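PDB 7O21: uncharacterized conserved, which probably acts as an L,D-carboxypeptidase of the YkuD family that trims cell-wall peptidoglycan and so shapes the curved predatory cell. Local coordinates for residues A38-E49 and E170-Y181. Numbering follows the deposited sequence.
Sequences AFSRYVILVDKE and ETPILIFDHVNY. With EDO (1,2-ethanediol), chain K.
Leu45 and Leu174 sit side by side on one face of two parallel strands, 42-47 and 172-176, a worked example of how a parallel pair joins sheet strands far apart in sequence. Five backbone hydrogen bonds, from Ile44 N to Pro172 O through to Lys48 N to Phe176 O, hold the register. The packing is tight on both faces. With CG anti to the backbone N (chi1 171°), Leu45 sends CD1 across to Phe176 CD2 (3.7 Å), the two side chains crossing at about a right angle, while Leu174 CB lies over one face of that ring, offset toward its rim. On the opposite side of the sheet, Ile44 CG2 meets Ile173 CG1 at 3.9 Å, and Val46 CG2 packs against Ile173 CD1. Buried before the strands, Thr171 OG1 donates to Ser40 OG (2.8 Å), which in turn donates a hydrogen bond to Tyr42 O.

At the C-terminal end the contact turns polar and wetter. The extended Lys48 chain brings NZ to Asp177 OD1 (2.6 Å), a salt bridge; NZ also hydrogen-bonds to Thr88 OG1 and Pro89 O. Between exposed residues, His178 ND1 donates to Glu49 OE1 (2.6 Å), which lies near the imidazole plane, while ND1 reaches it from above the carboxylate, 47° out of that plane. Waters link Asp47, also bonded to Gln50 N, with Glu49, Val179 and Tyr181.

Strands 52-59 and 91-99 flank the pair within the catalytic-domain sheet; Tyr253 and Val255 of strand 246-257, in the NTF2-like domain, cover Val43, Pro172 and Leu174.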
ATOM      1  N   ALA A  38      -2.140  11.565  16.487  1.00 17.63           N
ATOM      2  CA  ALA A  38      -1.525  10.488  15.724  1.00 17.43           C
ATOM      3  C   ALA A  38      -1.508  10.791  14.234  1.00 17.86           C
ATOM      4  O   ALA A  38      -0.724  10.179  13.499  1.00 19.37           O
ATOM      5  CB  ALA A  38      -2.273   9.178  15.978  1.00 19.03           C
ATOM      6  N   PHE A  39      -2.335  11.734  13.781  1.00 16.99           N
ATOM      7  CA  PHE A  39      -2.317  12.155  12.383  1.00 16.73           C
ATOM      8  C   PHE A  39      -1.415  13.379  12.298  1.00 17.54           C
ATOM      9  O   PHE A  39      -0.547  13.555  13.156  1.00 18.15           O
ATOM     10  CB  PHE A  39      -3.729  12.500  11.889  1.00 18.05           C
ATOM     11  CG  PHE A  39      -4.754  11.395  12.110  1.00 17.51           C
ATOM     12  CD1 PHE A  39      -4.389  10.057  12.120  1.00 17.14           C
ATOM     13  CD2 PHE A  39      -6.085  11.721  12.306  1.00 17.34           C
ATOM     14  CE1 PHE A  39      -5.359   9.057  12.332  1.00 19.78           C
ATOM     15  CE2 PHE A  39      -7.054  10.741  12.511  1.00 17.42           C
ATOM     16  CZ  PHE A  39      -6.691   9.419  12.523  1.00 19.67           C
ATOM     17  N   SER A  40      -1.601  14.238  11.298  1.00 15.36           N
ATOM     18  CA  SER A  40      -0.687  15.348  11.053  1.00 18.29           C
ATOM     19  C   SER A  40      -1.405  16.658  11.321  1.00 15.96           C
ATOM     20  O   SER A  40      -2.504  16.883  10.803  1.00 17.49           O
ATOM     21  CB  SER A  40      -0.187  15.317   9.607  1.00 17.50           C
ATOM     22  OG  SER A  40       0.524  16.512   9.284  1.00 17.24           O
ATOM     23  N   ARG A  41      -0.796  17.524  12.126  1.00 15.57           N
ATOM     24  CA  ARG A  41      -1.409  18.833  12.315  1.00 16.61           C
ATOM     25  C   ARG A  41      -1.174  19.767  11.146  1.00 15.07           C
ATOM     26  O   ARG A  41      -1.766  20.853  11.122  1.00 15.03           O
ATOM     27  CB  ARG A  41      -0.966  19.483  13.627  1.00 22.35           C
ATOM     28  CG  ARG A  41       0.502  19.797  13.745  1.00 24.78           C
ATOM     29  CD  ARG A  41       0.834  20.078  15.227  1.00 31.21           C
ATOM     30  NE  ARG A  41       2.145  20.694  15.397  1.00 29.11           N
ATOM     31  CZ  ARG A  41       3.226  20.058  15.836  1.00 31.36           C
ATOM     32  NH1 ARG A  41       3.168  18.775  16.173  1.00 34.42           N
ATOM     33  NH2 ARG A  41       4.373  20.714  15.951  1.00 29.28           N
ATOM     34  N   TYR A  42      -0.344  19.369  10.180  1.00 16.51           N
ATOM     35  CA  TYR A  42      -0.048  20.166   9.000  1.00 14.88           C
ATOM     36  C   TYR A  42      -0.643  19.537   7.745  1.00 15.69           C
ATOM     37  O   TYR A  42      -0.707  18.308   7.619  1.00 17.44           O
ATOM     38  CB  TYR A  42       1.468  20.309   8.797  1.00 16.08           C
ATOM     39  CG  TYR A  42       2.159  20.957   9.963  1.00 17.43           C
ATOM     40  CD1 TYR A  42       1.951  22.301  10.261  1.00 17.08           C
ATOM     41  CD2 TYR A  42       2.964  20.210  10.806  1.00 16.73           C
ATOM     42  CE1 TYR A  42       2.588  22.893  11.362  1.00 17.67           C
ATOM     43  CE2 TYR A  42       3.589  20.791  11.896  1.00 20.31           C
ATOM     44  CZ  TYR A  42       3.393  22.121  12.165  1.00 18.40           C
ATOM     45  OH  TYR A  42       4.026  22.689  13.255  1.00 22.19           O
ATOM     46  N   VAL A  43      -1.013  20.394   6.789  1.00 15.60           N
ATOM     47  CA  VAL A  43      -1.478  19.980   5.469  1.00 14.66           C
ATOM     48  C   VAL A  43      -0.712  20.798   4.443  1.00 17.40           C
ATOM     49  O   VAL A  43      -0.596  22.018   4.595  1.00 16.04           O
ATOM     50  CB  VAL A  43      -2.986  20.243   5.311  1.00 15.72           C
ATOM     51  CG1 VAL A  43      -3.403  20.123   3.849  1.00 16.19           C
ATOM     52  CG2 VAL A  43      -3.792  19.278   6.194  1.00 16.25           C
ATOM     53  N   ILE A  44      -0.207  20.151   3.401  1.00 14.50           N
ATOM     54  CA  ILE A  44       0.452  20.844   2.297  1.00 16.74           C
ATOM     55  C   ILE A  44      -0.552  21.025   1.168  1.00 14.14           C
ATOM     56  O   ILE A  44      -1.244  20.068   0.789  1.00 16.78           O
ATOM     57  CB  ILE A  44       1.692  20.073   1.822  1.00 15.25           C
ATOM     58  CG1 ILE A  44       2.758  20.053   2.934  1.00 17.75           C
ATOM     59  CG2 ILE A  44       2.228  20.698   0.532  1.00 15.29           C
ATOM     60  CD1 ILE A  44       3.938  19.165   2.610  1.00 19.28           C
ATOM     61  N   LEU A  45      -0.647  22.249   0.631  1.00 15.30           N
ATOM     62  CA  LEU A  45      -1.591  22.573  -0.434  1.00 16.28           C
ATOM     63  C   LEU A  45      -0.802  23.081  -1.631  1.00 15.66           C
ATOM     64  O   LEU A  45      -0.036  24.046  -1.507  1.00 17.37           O
ATOM     65  CB  LEU A  45      -2.578  23.652   0.020  1.00 15.72           C
ATOM     66  CG  LEU A  45      -3.470  24.218  -1.083  1.00 21.17           C
ATOM     67  CD1 LEU A  45      -4.422  23.158  -1.584  1.00 20.56           C
ATOM     68  CD2 LEU A  45      -4.229  25.439  -0.559  1.00 25.92           C
ATOM     69  N   VAL A  46      -0.970  22.426  -2.780  1.00 14.55           N
ATOM     70  CA  VAL A  46      -0.273  22.802  -4.012  1.00 15.21           C
ATOM     71  C   VAL A  46      -1.285  23.414  -4.973  1.00 17.73           C
ATOM     72  O   VAL A  46      -2.281  22.776  -5.331  1.00 15.95           O
ATOM     73  CB  VAL A  46       0.436  21.606  -4.659  1.00 15.58           C
ATOM     74  CG1 VAL A  46       1.171  22.047  -5.938  1.00 16.37           C
ATOM     75  CG2 VAL A  46       1.383  20.936  -3.679  1.00 16.69           C
ATOM     76  N   ASP A  47      -1.019  24.640  -5.406  1.00 16.34           N
ATOM     77  CA  ASP A  47      -1.886  25.404  -6.303  1.00 19.53           C
ATOM     78  C   ASP A  47      -1.144  25.474  -7.636  1.00 19.57           C
ATOM     79  O   ASP A  47      -0.219  26.278  -7.796  1.00 18.15           O
ATOM     80  CB  ASP A  47      -2.099  26.785  -5.681  1.00 18.12           C
ATOM     81  CG  ASP A  47      -2.926  27.715  -6.536  1.00 21.39           C
ATOM     82  OD1 ASP A  47      -3.091  27.475  -7.750  1.00 21.02           O
ATOM     83  OD2 ASP A  47      -3.414  28.712  -5.966  1.00 25.82           O
ATOM     84  N   LYS A  48      -1.531  24.619  -8.591  1.00 16.54           N
ATOM     85  CA  LYS A  48      -0.802  24.560  -9.856  1.00 18.96           C
ATOM     86  C   LYS A  48      -0.876  25.880 -10.604  1.00 19.46           C
ATOM     87  O   LYS A  48       0.127  26.335 -11.167  1.00 20.44           O
ATOM     88  CB  LYS A  48      -1.323  23.440 -10.753  1.00 18.03           C
ATOM     89  CG  LYS A  48      -1.151  22.038 -10.196  1.00 19.76           C
ATOM     90  CD  LYS A  48      -1.625  21.036 -11.247  1.00 20.22           C
ATOM     91  CE  LYS A  48      -1.551  19.605 -10.759  1.00 20.66           C
ATOM     92  NZ  LYS A  48      -2.307  18.717 -11.694  1.00 22.13           N
ATOM     93  N   GLU A  49      -2.058  26.504 -10.630  1.00 18.99           N
ATOM     94  CA  GLU A  49      -2.233  27.727 -11.409  1.00 20.39           C
ATOM     95  C   GLU A  49      -1.313  28.833 -10.908  1.00 19.34           C
ATOM     96  O   GLU A  49      -0.662  29.521 -11.703  1.00 21.45           O
ATOM     97  CB  GLU A  49      -3.693  28.168 -11.348  1.00 21.83           C
ATOM     98  CG  GLU A  49      -3.948  29.530 -11.965  1.00 26.15           C
ATOM     99  CD  GLU A  49      -5.361  30.010 -11.720  1.00 39.50           C
ATOM    100  OE1 GLU A  49      -6.162  29.229 -11.167  1.00 42.64           O
ATOM    101  OE2 GLU A  49      -5.673  31.166 -12.076  1.00 53.85           O
ATOM    102  N   GLU A 170       1.216  10.308   7.266  1.00 16.79           N
ATOM    103  CA  GLU A 170       0.112  11.075   7.839  1.00 16.99           C
ATOM    104  C   GLU A 170      -0.144  12.418   7.167  1.00 16.71           C
ATOM    105  O   GLU A 170      -1.301  12.807   7.009  1.00 21.51           O
ATOM    106  CB  GLU A 170       0.334  11.289   9.343  1.00 16.79           C
ATOM    107  CG  GLU A 170       0.529  10.000  10.139  1.00 17.77           C
ATOM    108  CD  GLU A 170      -0.678   9.098  10.131  1.00 26.56           C
ATOM    109  OE1 GLU A 170      -1.802   9.582   9.882  1.00 21.07           O
ATOM    110  OE2 GLU A 170      -0.495   7.887  10.399  1.00 31.37           O
ATOM    111  N   THR A 171       0.891  13.146   6.780  1.00 14.13           N
ATOM    112  CA  THR A 171       0.658  14.515   6.294  1.00 13.83           C
ATOM    113  C   THR A 171      -0.014  14.516   4.920  1.00 14.45           C
ATOM    114  O   THR A 171       0.557  13.981   3.958  1.00 14.53           O
ATOM    115  CB  THR A 171       1.969  15.303   6.252  1.00 14.59           C
ATOM    116  OG1 THR A 171       2.463  15.440   7.589  1.00 16.21           O
ATOM    117  CG2 THR A 171       1.745  16.707   5.653  1.00 15.16           C
ATOM    118  N   PRO A 172      -1.176  15.148   4.766  1.00 13.13           N
ATOM    119  CA  PRO A 172      -1.781  15.268   3.432  1.00 15.51           C
ATOM    120  C   PRO A 172      -0.995  16.202   2.534  1.00 16.64           C
ATOM    121  O   PRO A 172      -0.417  17.195   2.981  1.00 16.83           O
ATOM    122  CB  PRO A 172      -3.160  15.884   3.716  1.00 17.94           C
ATOM    123  CG  PRO A 172      -3.428  15.620   5.164  1.00 16.78           C
ATOM    124  CD  PRO A 172      -2.071  15.629   5.834  1.00 13.79           C
ATOM    125  N   ILE A 173      -1.008  15.886   1.244  1.00 14.37           N
ATOM    126  CA  ILE A 173      -0.637  16.835   0.204  1.00 13.88           C
ATOM    127  C   ILE A 173      -1.808  16.921  -0.763  1.00 14.61           C
ATOM    128  O   ILE A 173      -2.258  15.903  -1.308  1.00 15.27           O
ATOM    129  CB  ILE A 173       0.694  16.480  -0.483  1.00 13.53           C
ATOM    130  CG1 ILE A 173       1.045  17.539  -1.514  1.00 15.16           C
ATOM    131  CG2 ILE A 173       0.672  15.053  -1.090  1.00 17.64           C
ATOM    132  CD1 ILE A 173       2.499  17.482  -1.973  1.00 17.98           C
ATOM    133  N   LEU A 174      -2.355  18.122  -0.911  1.00 13.54           N
ATOM    134  CA  LEU A 174      -3.500  18.381  -1.774  1.00 13.99           C
ATOM    135  C   LEU A 174      -2.955  19.028  -3.034  1.00 17.29           C
ATOM    136  O   LEU A 174      -2.337  20.094  -2.964  1.00 16.71           O
ATOM    137  CB  LEU A 174      -4.474  19.331  -1.088  1.00 14.40           C
ATOM    138  CG  LEU A 174      -5.020  18.890   0.274  1.00 20.36           C
ATOM    139  CD1 LEU A 174      -6.046  19.903   0.809  1.00 18.89           C
ATOM    140  CD2 LEU A 174      -5.599  17.489   0.214  1.00 25.69           C
ATOM    141  N   ILE A 175      -3.149  18.375  -4.171  1.00 14.86           N
ATOM    142  CA  ILE A 175      -2.544  18.792  -5.429  1.00 16.53           C
ATOM    143  C   ILE A 175      -3.690  19.202  -6.342  1.00 16.79           C
ATOM    144  O   ILE A 175      -4.384  18.351  -6.903  1.00 18.01           O
ATOM    145  CB  ILE A 175      -1.676  17.683  -6.041  1.00 17.52           C
ATOM    146  CG1 ILE A 175      -0.556  17.266  -5.059  1.00 15.87           C
ATOM    147  CG2 ILE A 175      -1.073  18.149  -7.383  1.00 19.92           C
ATOM    148  CD1 ILE A 175       0.240  16.027  -5.474  1.00 17.86           C
ATOM    149  N   PHE A 176      -3.916  20.507  -6.491  1.00 16.70           N
ATOM    150  CA  PHE A 176      -5.111  21.015  -7.157  1.00 17.18           C
ATOM    151  C   PHE A 176      -4.698  21.898  -8.323  1.00 19.78           C
ATOM    152  O   PHE A 176      -3.808  22.742  -8.176  1.00 18.87           O
ATOM    153  CB  PHE A 176      -5.960  21.827  -6.174  1.00 17.47           C
ATOM    154  CG  PHE A 176      -6.536  21.015  -5.018  1.00 19.59           C
ATOM    155  CD1 PHE A 176      -6.708  19.641  -5.120  1.00 20.18           C
ATOM    156  CD2 PHE A 176      -6.916  21.649  -3.842  1.00 21.12           C
ATOM    157  CE1 PHE A 176      -7.264  18.904  -4.061  1.00 19.36           C
ATOM    158  CE2 PHE A 176      -7.469  20.923  -2.779  1.00 20.07           C
ATOM    159  CZ  PHE A 176      -7.635  19.547  -2.890  1.00 19.62           C
ATOM    160  N   ASP A 177      -5.342  21.693  -9.483  1.00 20.29           N
ATOM    161  CA  ASP A 177      -5.088  22.545 -10.642  1.00 18.53           C
ATOM    162  C   ASP A 177      -5.439  23.989 -10.326  1.00 21.51           C
ATOM    163  O   ASP A 177      -4.747  24.920 -10.763  1.00 21.65           O
ATOM    164  CB  ASP A 177      -5.916  22.076 -11.846  1.00 20.31           C
ATOM    165  CG  ASP A 177      -5.434  20.757 -12.432  1.00 28.02           C
ATOM    166  OD1 ASP A 177      -4.513  20.132 -11.871  1.00 29.01           O
ATOM    167  OD2 ASP A 177      -5.989  20.334 -13.467  1.00 32.55           O
ATOM    168  N   HIS A 178      -6.503  24.196  -9.553  1.00 22.72           N
ATOM    169  CA  HIS A 178      -6.976  25.525  -9.213  1.00 24.10           C
ATOM    170  C   HIS A 178      -7.301  25.518  -7.725  1.00 30.50           C
ATOM    171  O   HIS A 178      -7.575  24.462  -7.155  1.00 37.72           O
ATOM    172  CB  HIS A 178      -8.202  25.845 -10.085  1.00 31.29           C
ATOM    173  CG  HIS A 178      -7.878  25.934 -11.550  1.00 37.15           C
ATOM    174  ND1 HIS A 178      -7.229  27.015 -12.108  1.00 41.85           N
ATOM    175  CD2 HIS A 178      -8.048  25.040 -12.553  1.00 35.37           C
ATOM    176  CE1 HIS A 178      -7.050  26.800 -13.400  1.00 32.59           C
ATOM    177  NE2 HIS A 178      -7.534  25.607 -13.695  1.00 38.86           N
ATOM    178  N   VAL A 179      -7.218  26.685  -7.085  1.00 25.51           N
ATOM    179  CA  VAL A 179      -7.578  26.846  -5.674  1.00 22.38           C
ATOM    180  C   VAL A 179      -8.515  28.040  -5.554  1.00 23.30           C
ATOM    181  O   VAL A 179      -8.158  29.151  -5.957  1.00 25.44           O
ATOM    182  CB  VAL A 179      -6.348  27.033  -4.771  1.00 27.46           C
ATOM    183  CG1 VAL A 179      -6.780  27.324  -3.333  1.00 25.31           C
ATOM    184  CG2 VAL A 179      -5.460  25.798  -4.823  1.00 31.32           C
ATOM    185  N   ASN A 180      -9.711  27.814  -5.013  1.00 19.96           N
ATOM    186  CA  ASN A 180     -10.703  28.871  -4.812  1.00 23.64           C
ATOM    187  C   ASN A 180     -10.563  29.393  -3.386  1.00 24.82           C
ATOM    188  O   ASN A 180     -10.850  28.674  -2.427  1.00 26.51           O
ATOM    189  CB  ASN A 180     -12.109  28.318  -5.042  1.00 26.08           C
ATOM    190  CG  ASN A 180     -13.204  29.330  -4.740  1.00 31.06           C
ATOM    191  OD1 ASN A 180     -13.029  30.536  -4.922  1.00 33.21           O
ATOM    192  ND2 ASN A 180     -14.345  28.839  -4.266  1.00 35.32           N
ATOM    193  N   TYR A 181     -10.133  30.644  -3.241  1.00 21.74           N
ATOM    194  CA  TYR A 181      -9.991  31.263  -1.928  1.00 20.84           C
ATOM    195  C   TYR A 181     -11.265  32.028  -1.588  1.00 23.27           C
ATOM    196  O   TYR A 181     -11.736  32.846  -2.386  1.00 28.38           O
ATOM    197  CB  TYR A 181      -8.795  32.211  -1.923  1.00 27.80           C
ATOM    198  CG  TYR A 181      -7.475  31.496  -1.762  1.00 22.22           C
ATOM    199  CD1 TYR A 181      -6.965  31.219  -0.501  1.00 23.40           C
ATOM    200  CD2 TYR A 181      -6.737  31.106  -2.871  1.00 24.68           C
ATOM    201  CE1 TYR A 181      -5.758  30.569  -0.348  1.00 24.40           C
ATOM    202  CE2 TYR A 181      -5.523  30.445  -2.726  1.00 30.13           C
ATOM    203  CZ  TYR A 181      -5.040  30.183  -1.459  1.00 29.32           C
ATOM    204  OH  TYR A 181      -3.834  29.535  -1.290  1.00 31.35           O
TER
HETATM  205  C1  EDO K 409      -2.621   4.947  13.709  0.68 35.07           C
HETATM  206  O1  EDO K 409      -1.598   5.276  14.653  0.68 42.11           O
HETATM  207  C2  EDO K 409      -2.698   6.063  12.674  0.68 34.40           C
HETATM  208  O2  EDO K 409      -1.447   6.146  11.979  0.68 39.81           O
HETATM  209  O   HOH W   1      -5.591  28.800  -8.141  1.00 28.18           O
HETATM  210  O   HOH W   2      -2.391  29.122  -3.354  1.00 28.53           O
HETATM  211  O   HOH W   3      -5.533  30.364  -6.426  1.00 31.36           O